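Local structure of nucleoporin NUP159 (Saccharomyces cerevisiae, 1XIP) at residues N42-A54 with A60-I72. The protein forms part of the nuclear pore complex, and its N-terminal beta-propeller domain works in mRNA export by tethering the helicase Dbp5 to the pore. Numbering follows the deposited sequence.
Sequences NLDISNSKSLFVA and AVVGELQLLRDHI
Phe52 lays its ring over Gly63, its antiparallel partner in the hairpin of strands 51-56 and 59-64, and Leu68 closes the other face from the helix that follows. CD2 of Leu68 stands 3.7 Å from the centroid of the Phe52 ring, 10° off the normal, a CH-pi contact; Gly63 N lies beyond the opposite face. With CG set between the backbone N and the carbonyl carbon (chi1 70°), the Phe52 ring folds back across the partner strand, and a CB on Gly63 would collide with it. CE1 of Phe52 meets CG2 of Val61 obliquely, while CE2 comes within 3.3 Å of Glu64 O at the ring edge. CD1 of Leu65 touches CG2 of Ile45 at 3.9 Å; Tyr367 of a neighbouring sheet packs on both residues. On the other side of the sheet Val53 and Val62 lie side by side, CG1 of Val53 3.4 Å from CG2 of Val62, with Val93 and Phe95 of the next sheet against Val53. Beneath the side chains, paired backbone bonds join Phe52 to Gly63 and Ala54 to Val61.

The polar edge is looser and wetter. Leu65 N gives a straight bond (170°) to Ser50 O, 3.1 Å away, approaching from above the carbonyl plane. Glu64, at the helix N-cap position, bends back at chi2 and reaches Leu51 CD2 with OE2. A water bonds to Lys49 O; its very short link to Glu64 OE2 is doubtful.

An alanine in place of Phe52 would probably leave Leu68 and Gly63 without the ring between them and weaken the seat of the helix on the hairpin. The chemistry thus implies a propeller sheet held by backbone pairing, its helix tied at the start by the Leu65 N-Ser50 O bond and seated by apolar contacts of Leu65 and Leu68, with the Ser50-Glu64 edge more open.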
ATOM      1  N   ASN A  42       5.035  -6.020   1.731  1.00 16.23           N
ATOM      2  CA  ASN A  42       6.072  -6.898   2.208  1.00 15.65           C
ATOM      3  C   ASN A  42       6.996  -6.260   3.256  1.00 15.68           C
ATOM      4  O   ASN A  42       8.166  -6.674   3.413  1.00 15.50           O
ATOM      5  CB  ASN A  42       6.857  -7.418   1.018  1.00 15.77           C
ATOM      6  CG  ASN A  42       6.112  -8.495   0.259  1.00 16.09           C
ATOM      7  OD1 ASN A  42       4.896  -8.625   0.359  1.00 17.14           O
ATOM      8  ND2 ASN A  42       6.840  -9.268  -0.508  1.00 17.73           N
ATOM      9  N   LEU A  43       6.470  -5.264   3.975  1.00 14.88           N
ATOM     10  CA  LEU A  43       7.196  -4.646   5.075  1.00 14.37           C
ATOM     11  C   LEU A  43       6.222  -4.108   6.092  1.00 14.83           C
ATOM     12  O   LEU A  43       5.275  -3.398   5.740  1.00 15.07           O
ATOM     13  CB  LEU A  43       8.085  -3.506   4.567  1.00 13.64           C
ATOM     14  CG  LEU A  43       8.683  -2.626   5.655  1.00 12.43           C
ATOM     15  CD1 LEU A  43       9.976  -3.263   6.173  1.00 14.15           C
ATOM     16  CD2 LEU A  43       8.947  -1.245   5.157  1.00 10.00           C
ATOM     17  N   ASP A  44       6.469  -4.422   7.354  1.00 15.33           N
ATOM     18  CA  ASP A  44       5.679  -3.880   8.454  1.00 16.13           C
ATOM     19  C   ASP A  44       6.590  -3.545   9.623  1.00 16.37           C
ATOM     20  O   ASP A  44       7.674  -4.093   9.746  1.00 16.48           O
ATOM     21  CB  ASP A  44       4.601  -4.859   8.903  1.00 16.31           C
ATOM     22  CG  ASP A  44       3.505  -4.192   9.747  1.00 17.85           C
ATOM     23  OD1 ASP A  44       3.406  -2.940   9.730  1.00 18.94           O
ATOM     24  OD2 ASP A  44       2.679  -4.846  10.439  1.00 19.54           O
ATOM     25  N   ILE A  45       6.143  -2.621  10.465  1.00 16.55           N
ATOM     26  CA  ILE A  45       6.921  -2.175  11.600  1.00 16.89           C
ATOM     27  C   ILE A  45       6.010  -2.154  12.801  1.00 17.29           C
ATOM     28  O   ILE A  45       4.865  -1.753  12.710  1.00 17.90           O
ATOM     29  CB  ILE A  45       7.487  -0.770  11.347  1.00 16.89           C
ATOM     30  CG1 ILE A  45       8.618  -0.835  10.316  1.00 16.76           C
ATOM     31  CG2 ILE A  45       7.917  -0.118  12.670  1.00 16.36           C
ATOM     32  CD1 ILE A  45       9.200   0.528   9.927  1.00 17.61           C
ATOM     33  N   SER A  46       6.509  -2.627  13.919  1.00 17.82           N
ATOM     34  CA  SER A  46       5.789  -2.515  15.161  1.00 18.74           C
ATOM     35  C   SER A  46       6.611  -1.625  16.070  1.00 19.43           C
ATOM     36  O   SER A  46       7.710  -1.989  16.505  1.00 19.46           O
ATOM     37  CB  SER A  46       5.622  -3.881  15.785  1.00 18.74           C
ATOM     38  OG  SER A  46       5.583  -3.770  17.174  1.00 20.32           O
ATOM     39  N   ASN A  47       6.082  -0.445  16.328  1.00 20.23           N
ATOM     40  CA  ASN A  47       6.740   0.519  17.184  1.00 20.84           C
ATOM     41  C   ASN A  47       6.727   0.138  18.668  1.00 21.35           C
ATOM     42  O   ASN A  47       7.594   0.589  19.429  1.00 21.47           O
ATOM     43  CB  ASN A  47       6.110   1.898  16.983  1.00 20.98           C
ATOM     44  CG  ASN A  47       6.492   2.516  15.658  1.00 21.05           C
ATOM     45  OD1 ASN A  47       7.629   2.927  15.460  1.00 20.99           O
ATOM     46  ND2 ASN A  47       5.546   2.579  14.741  1.00 22.10           N
ATOM     47  N   SER A  48       5.748  -0.682  19.076  1.00 21.59           N
ATOM     48  CA  SER A  48       5.623  -1.096  20.477  1.00 21.76           C
ATOM     49  C   SER A  48       6.621  -2.174  20.798  1.00 21.91           C
ATOM     50  O   SER A  48       7.197  -2.196  21.881  1.00 22.95           O
ATOM     51  CB  SER A  48       4.215  -1.624  20.774  1.00 22.09           C
ATOM     52  OG  SER A  48       3.988  -2.859  20.107  1.00 22.27           O
ATOM     53  N   LYS A  49       6.803  -3.099  19.870  1.00 21.73           N
ATOM     54  CA  LYS A  49       7.759  -4.180  20.062  1.00 21.34           C
ATOM     55  C   LYS A  49       9.166  -3.781  19.616  1.00 20.73           C
ATOM     56  O   LYS A  49      10.136  -4.461  19.943  1.00 20.99           O
ATOM     57  CB  LYS A  49       7.302  -5.413  19.295  1.00 21.09           C
ATOM     58  CG  LYS A  49       6.320  -6.229  20.024  1.00 22.73           C
ATOM     59  CD  LYS A  49       5.745  -7.291  19.127  1.00 26.86           C
ATOM     60  CE  LYS A  49       4.500  -7.878  19.739  1.00 29.22           C
ATOM     61  NZ  LYS A  49       3.343  -7.120  19.197  1.00 33.56           N
ATOM     62  N   SER A  50       9.263  -2.688  18.863  1.00 20.10           N
ATOM     63  CA  SER A  50      10.501  -2.286  18.192  1.00 19.83           C
ATOM     64  C   SER A  50      11.028  -3.385  17.244  1.00 19.43           C
ATOM     65  O   SER A  50      12.178  -3.813  17.359  1.00 20.74           O
ATOM     66  CB  SER A  50      11.571  -1.876  19.211  1.00 19.83           C
ATOM     67  OG  SER A  50      12.365  -0.811  18.707  1.00 21.39           O
ATOM     68  N   LEU A  51      10.183  -3.847  16.325  1.00 18.06           N
ATOM     69  CA  LEU A  51      10.559  -4.907  15.391  1.00 16.40           C
ATOM     70  C   LEU A  51      10.105  -4.566  13.979  1.00 15.82           C
ATOM     71  O   LEU A  51       9.284  -3.678  13.800  1.00 16.14           O
ATOM     72  CB  LEU A  51       9.943  -6.257  15.818  1.00 15.97           C
ATOM     73  CG  LEU A  51      10.272  -6.898  17.160  1.00 14.07           C
ATOM     74  CD1 LEU A  51       9.509  -8.156  17.292  1.00 11.81           C
ATOM     75  CD2 LEU A  51      11.768  -7.189  17.355  1.00 14.35           C
ATOM     76  N   PHE A  52      10.654  -5.274  12.984  1.00 15.13           N
ATOM     77  CA  PHE A  52      10.157  -5.244  11.597  1.00 14.14           C
ATOM     78  C   PHE A  52      10.111  -6.648  11.015  1.00 13.90           C
ATOM     79  O   PHE A  52      10.922  -7.514  11.390  1.00 13.38           O
ATOM     80  CB  PHE A  52      11.031  -4.365  10.701  1.00 14.21           C
ATOM     81  CG  PHE A  52      12.403  -4.949  10.423  1.00 13.84           C
ATOM     82  CD1 PHE A  52      12.652  -5.668   9.235  1.00 13.54           C
ATOM     83  CD2 PHE A  52      13.429  -4.800  11.342  1.00 11.10           C
ATOM     84  CE1 PHE A  52      13.900  -6.235   8.990  1.00 11.42           C
ATOM     85  CE2 PHE A  52      14.672  -5.350  11.099  1.00 13.32           C
ATOM     86  CZ  PHE A  52      14.910  -6.073   9.913  1.00 13.55           C
ATOM     87  N   VAL A  53       9.134  -6.873  10.140  1.00 13.26           N
ATOM     88  CA  VAL A  53       9.159  -7.968   9.187  1.00 13.26           C
ATOM     89  C   VAL A  53       9.296  -7.397   7.801  1.00 13.06           C
ATOM     90  O   VAL A  53       8.731  -6.332   7.479  1.00 13.36           O
ATOM     91  CB  VAL A  53       7.823  -8.746   9.084  1.00 13.52           C
ATOM     92  CG1 VAL A  53       8.020 -10.176   9.367  1.00 13.04           C
ATOM     93  CG2 VAL A  53       6.747  -8.123   9.897  1.00 13.63           C
ATOM     94  N   ALA A  54       9.952  -8.162   6.948  1.00 12.71           N
ATOM     95  CA  ALA A  54      10.158  -7.797   5.561  1.00 12.25           C
ATOM     96  C   ALA A  54      10.338  -9.078   4.795  1.00 12.07           C
ATOM     97  O   ALA A  54      10.812 -10.066   5.345  1.00 11.38           O
ATOM     98  CB  ALA A  54      11.383  -6.922   5.427  1.00 12.34           C
ATOM     99  N   ALA A  60      11.987 -14.191   3.749  1.00 15.92           N
ATOM    100  CA  ALA A  60      11.261 -13.415   4.762  1.00 14.80           C
ATOM    101  C   ALA A  60      12.077 -13.281   6.057  1.00 14.16           C
ATOM    102  O   ALA A  60      12.738 -14.223   6.472  1.00 14.14           O
ATOM    103  CB  ALA A  60       9.926 -14.069   5.049  1.00 14.15           C
ATOM    104  N   VAL A  61      12.020 -12.123   6.704  1.00 13.77           N
ATOM    105  CA  VAL A  61      12.752 -11.939   7.979  1.00 13.53           C
ATOM    106  C   VAL A  61      11.982 -11.146   9.032  1.00 13.51           C
ATOM    107  O   VAL A  61      11.282 -10.201   8.710  1.00 13.23           O
ATOM    108  CB  VAL A  61      14.173 -11.230   7.784  1.00 13.44           C
ATOM    109  CG1 VAL A  61      15.090 -12.052   6.924  1.00 12.32           C
ATOM    110  CG2 VAL A  61      14.029  -9.823   7.213  1.00 11.97           C
ATOM    111  N   VAL A  62      12.147 -11.520  10.293  1.00 13.58           N
ATOM    112  CA  VAL A  62      11.811 -10.643  11.416  1.00 13.68           C
ATOM    113  C   VAL A  62      13.131 -10.158  12.060  1.00 13.56           C
ATOM    114  O   VAL A  62      14.039 -10.945  12.239  1.00 13.31           O
ATOM    115  CB  VAL A  62      10.955 -11.409  12.432  1.00 13.60           C
ATOM    116  CG1 VAL A  62      10.668 -10.587  13.651  1.00 13.08           C
ATOM    117  CG2 VAL A  62       9.670 -11.803  11.791  1.00 15.43           C
ATOM    118  N   GLY A  63      13.225  -8.871  12.395  1.00 14.12           N
ATOM    119  CA  GLY A  63      14.463  -8.294  12.977  1.00 14.93           C
ATOM    120  C   GLY A  63      14.252  -7.100  13.928  1.00 15.50           C
ATOM    121  O   GLY A  63      13.161  -6.557  14.019  1.00 15.72           O
ATOM    122  N   GLU A  64      15.298  -6.703  14.640  1.00 16.39           N
ATOM    123  CA  GLU A  64      15.232  -5.555  15.545  1.00 17.72           C
ATOM    124  C   GLU A  64      15.185  -4.220  14.777  1.00 17.98           C
ATOM    125  O   GLU A  64      15.984  -3.990  13.860  1.00 18.35           O
ATOM    126  CB  GLU A  64      16.438  -5.561  16.475  1.00 18.53           C
ATOM    127  CG  GLU A  64      16.158  -6.080  17.884  1.00 23.16           C
ATOM    128  CD  GLU A  64      15.198  -5.184  18.694  1.00 30.49           C
ATOM    129  OE1 GLU A  64      15.097  -3.930  18.419  1.00 32.36           O
ATOM    130  OE2 GLU A  64      14.534  -5.737  19.619  1.00 32.25           O
ATOM    131  N   LEU A  65      14.257  -3.341  15.149  1.00 17.89           N
ATOM    132  CA  LEU A  65      14.075  -2.065  14.465  1.00 18.07           C
ATOM    133  C   LEU A  65      15.246  -1.094  14.652  1.00 18.72           C
ATOM    134  O   LEU A  65      15.703  -0.479  13.684  1.00 19.53           O
ATOM    135  CB  LEU A  65      12.786  -1.402  14.931  1.00 17.93           C
ATOM    136  CG  LEU A  65      11.841  -0.618  14.012  1.00 18.00           C
ATOM    137  CD1 LEU A  65      11.146   0.463  14.839  1.00 16.87           C
ATOM    138  CD2 LEU A  65      12.498  -0.023  12.783  1.00 16.42           C
ATOM    139  N   GLN A  66      15.725  -0.935  15.884  1.00 18.87           N
ATOM    140  CA  GLN A  66      16.874  -0.050  16.137  1.00 19.53           C
ATOM    141  C   GLN A  66      18.069  -0.469  15.284  1.00 18.91           C
ATOM    142  O   GLN A  66      18.828   0.372  14.830  1.00 18.25           O
ATOM    143  CB  GLN A  66      17.263  -0.040  17.615  1.00 19.82           C
ATOM    144  CG  GLN A  66      18.292   1.021  18.009  1.00 23.31           C
ATOM    145  CD  GLN A  66      17.817   2.450  17.744  1.00 27.74           C
ATOM    146  OE1 GLN A  66      18.436   3.185  16.967  1.00 29.14           O
ATOM    147  NE2 GLN A  66      16.717   2.841  18.388  1.00 29.78           N
ATOM    148  N   LEU A  67      18.205  -1.776  15.066  1.00 18.87           N
ATOM    149  CA  LEU A  67      19.276  -2.332  14.259  1.00 18.94           C
ATOM    150  C   LEU A  67      19.134  -1.906  12.812  1.00 18.74           C
ATOM    151  O   LEU A  67      20.087  -1.425  12.206  1.00 19.38           O
ATOM    152  CB  LEU A  67      19.291  -3.851  14.357  1.00 19.10           C
ATOM    153  CG  LEU A  67      20.579  -4.574  14.760  1.00 20.19           C
ATOM    154  CD1 LEU A  67      21.792  -3.899  14.142  1.00 22.72           C
ATOM    155  CD2 LEU A  67      20.719  -4.638  16.280  1.00 20.23           C
ATOM    156  N   LEU A  68      17.943  -2.056  12.263  1.00 18.26           N
ATOM    157  CA  LEU A  68      17.709  -1.690  10.880  1.00 18.28           C
ATOM    158  C   LEU A  68      17.937  -0.198  10.663  1.00 18.69           C
ATOM    159  O   LEU A  68      18.588   0.207   9.702  1.00 18.23           O
ATOM    160  CB  LEU A  68      16.300  -2.093  10.472  1.00 18.26           C
ATOM    161  CG  LEU A  68      15.838  -1.744   9.068  1.00 17.97           C
ATOM    162  CD1 LEU A  68      16.683  -2.462   8.039  1.00 16.01           C
ATOM    163  CD2 LEU A  68      14.332  -2.076   8.920  1.00 18.04           C
ATOM    164  N   ARG A  69      17.420   0.617  11.574  1.00 19.53           N
ATOM    165  CA  ARG A  69      17.652   2.048  11.502  1.00 20.52           C
ATOM    166  C   ARG A  69      19.151   2.335  11.427  1.00 20.70           C
ATOM    167  O   ARG A  69      19.603   3.000  10.505  1.00 21.56           O
ATOM    168  CB  ARG A  69      17.012   2.767  12.685  1.00 20.74           C
ATOM    169  CG  ARG A  69      16.809   4.249  12.450  1.00 22.69           C
ATOM    170  CD  ARG A  69      17.595   5.116  13.425  1.00 27.99           C
ATOM    171  NE  ARG A  69      17.846   6.489  12.955  1.00 30.06           N
ATOM    172  CZ  ARG A  69      17.161   7.568  13.354  1.00 30.42           C
ATOM    173  NH1 ARG A  69      16.149   7.442  14.217  1.00 29.73           N
ATOM    174  NH2 ARG A  69      17.483   8.774  12.883  1.00 29.15           N
ATOM    175  N   ASP A  70      19.912   1.783  12.371  1.00 20.61           N
ATOM    176  CA  ASP A  70      21.340   2.041  12.503  1.00 20.01           C
ATOM    177  C   ASP A  70      22.144   1.513  11.322  1.00 19.96           C
ATOM    178  O   ASP A  70      23.140   2.125  10.912  1.00 19.68           O
ATOM    179  CB  ASP A  70      21.859   1.410  13.789  1.00 19.87           C
ATOM    180  CG  ASP A  70      21.472   2.194  15.027  1.00 20.95           C
ATOM    181  OD1 ASP A  70      20.801   3.241  14.905  1.00 21.55           O
ATOM    182  OD2 ASP A  70      21.789   1.829  16.186  1.00 24.27           O
ATOM    183  N   HIS A  71      21.726   0.365  10.797  1.00 19.83           N
ATOM    184  CA  HIS A  71      22.355  -0.219   9.617  1.00 19.71           C
ATOM    185  C   HIS A  71      22.222   0.714   8.405  1.00 20.29           C
ATOM    186  O   HIS A  71      23.172   0.925   7.654  1.00 19.84           O
ATOM    187  CB  HIS A  71      21.756  -1.599   9.307  1.00 18.54           C
ATOM    188  CG  HIS A  71      22.305  -2.227   8.065  1.00 18.20           C
ATOM    189  ND1 HIS A  71      23.623  -2.631   7.949  1.00 17.52           N
ATOM    190  CD2 HIS A  71      21.719  -2.511   6.877  1.00 17.22           C
ATOM    191  CE1 HIS A  71      23.821  -3.137   6.745  1.00 17.01           C
ATOM    192  NE2 HIS A  71      22.682  -3.075   6.073  1.00 16.54           N
ATOM    193  N   ILE A  72      21.035   1.280   8.233  1.00 21.49           N
ATOM    194  CA  ILE A  72      20.743   2.115   7.079  1.00 22.57           C
ATOM    195  C   ILE A  72      21.394   3.501   7.186  1.00 23.78           C
ATOM    196  O   ILE A  72      21.922   4.018   6.207  1.00 23.86           O
ATOM    197  CB  ILE A  72      19.219   2.253   6.910  1.00 22.27           C
ATOM    198  CG1 ILE A  72      18.560   0.895   6.636  1.00 21.57           C
ATOM    199  CG2 ILE A  72      18.882   3.301   5.870  1.00 21.97           C
ATOM    200  CD1 ILE A  72      18.772   0.335   5.259  1.00 22.53           C
TER
HETATM  201  O   HOH W   1      12.739  -4.842  21.119  1.00 40.43           O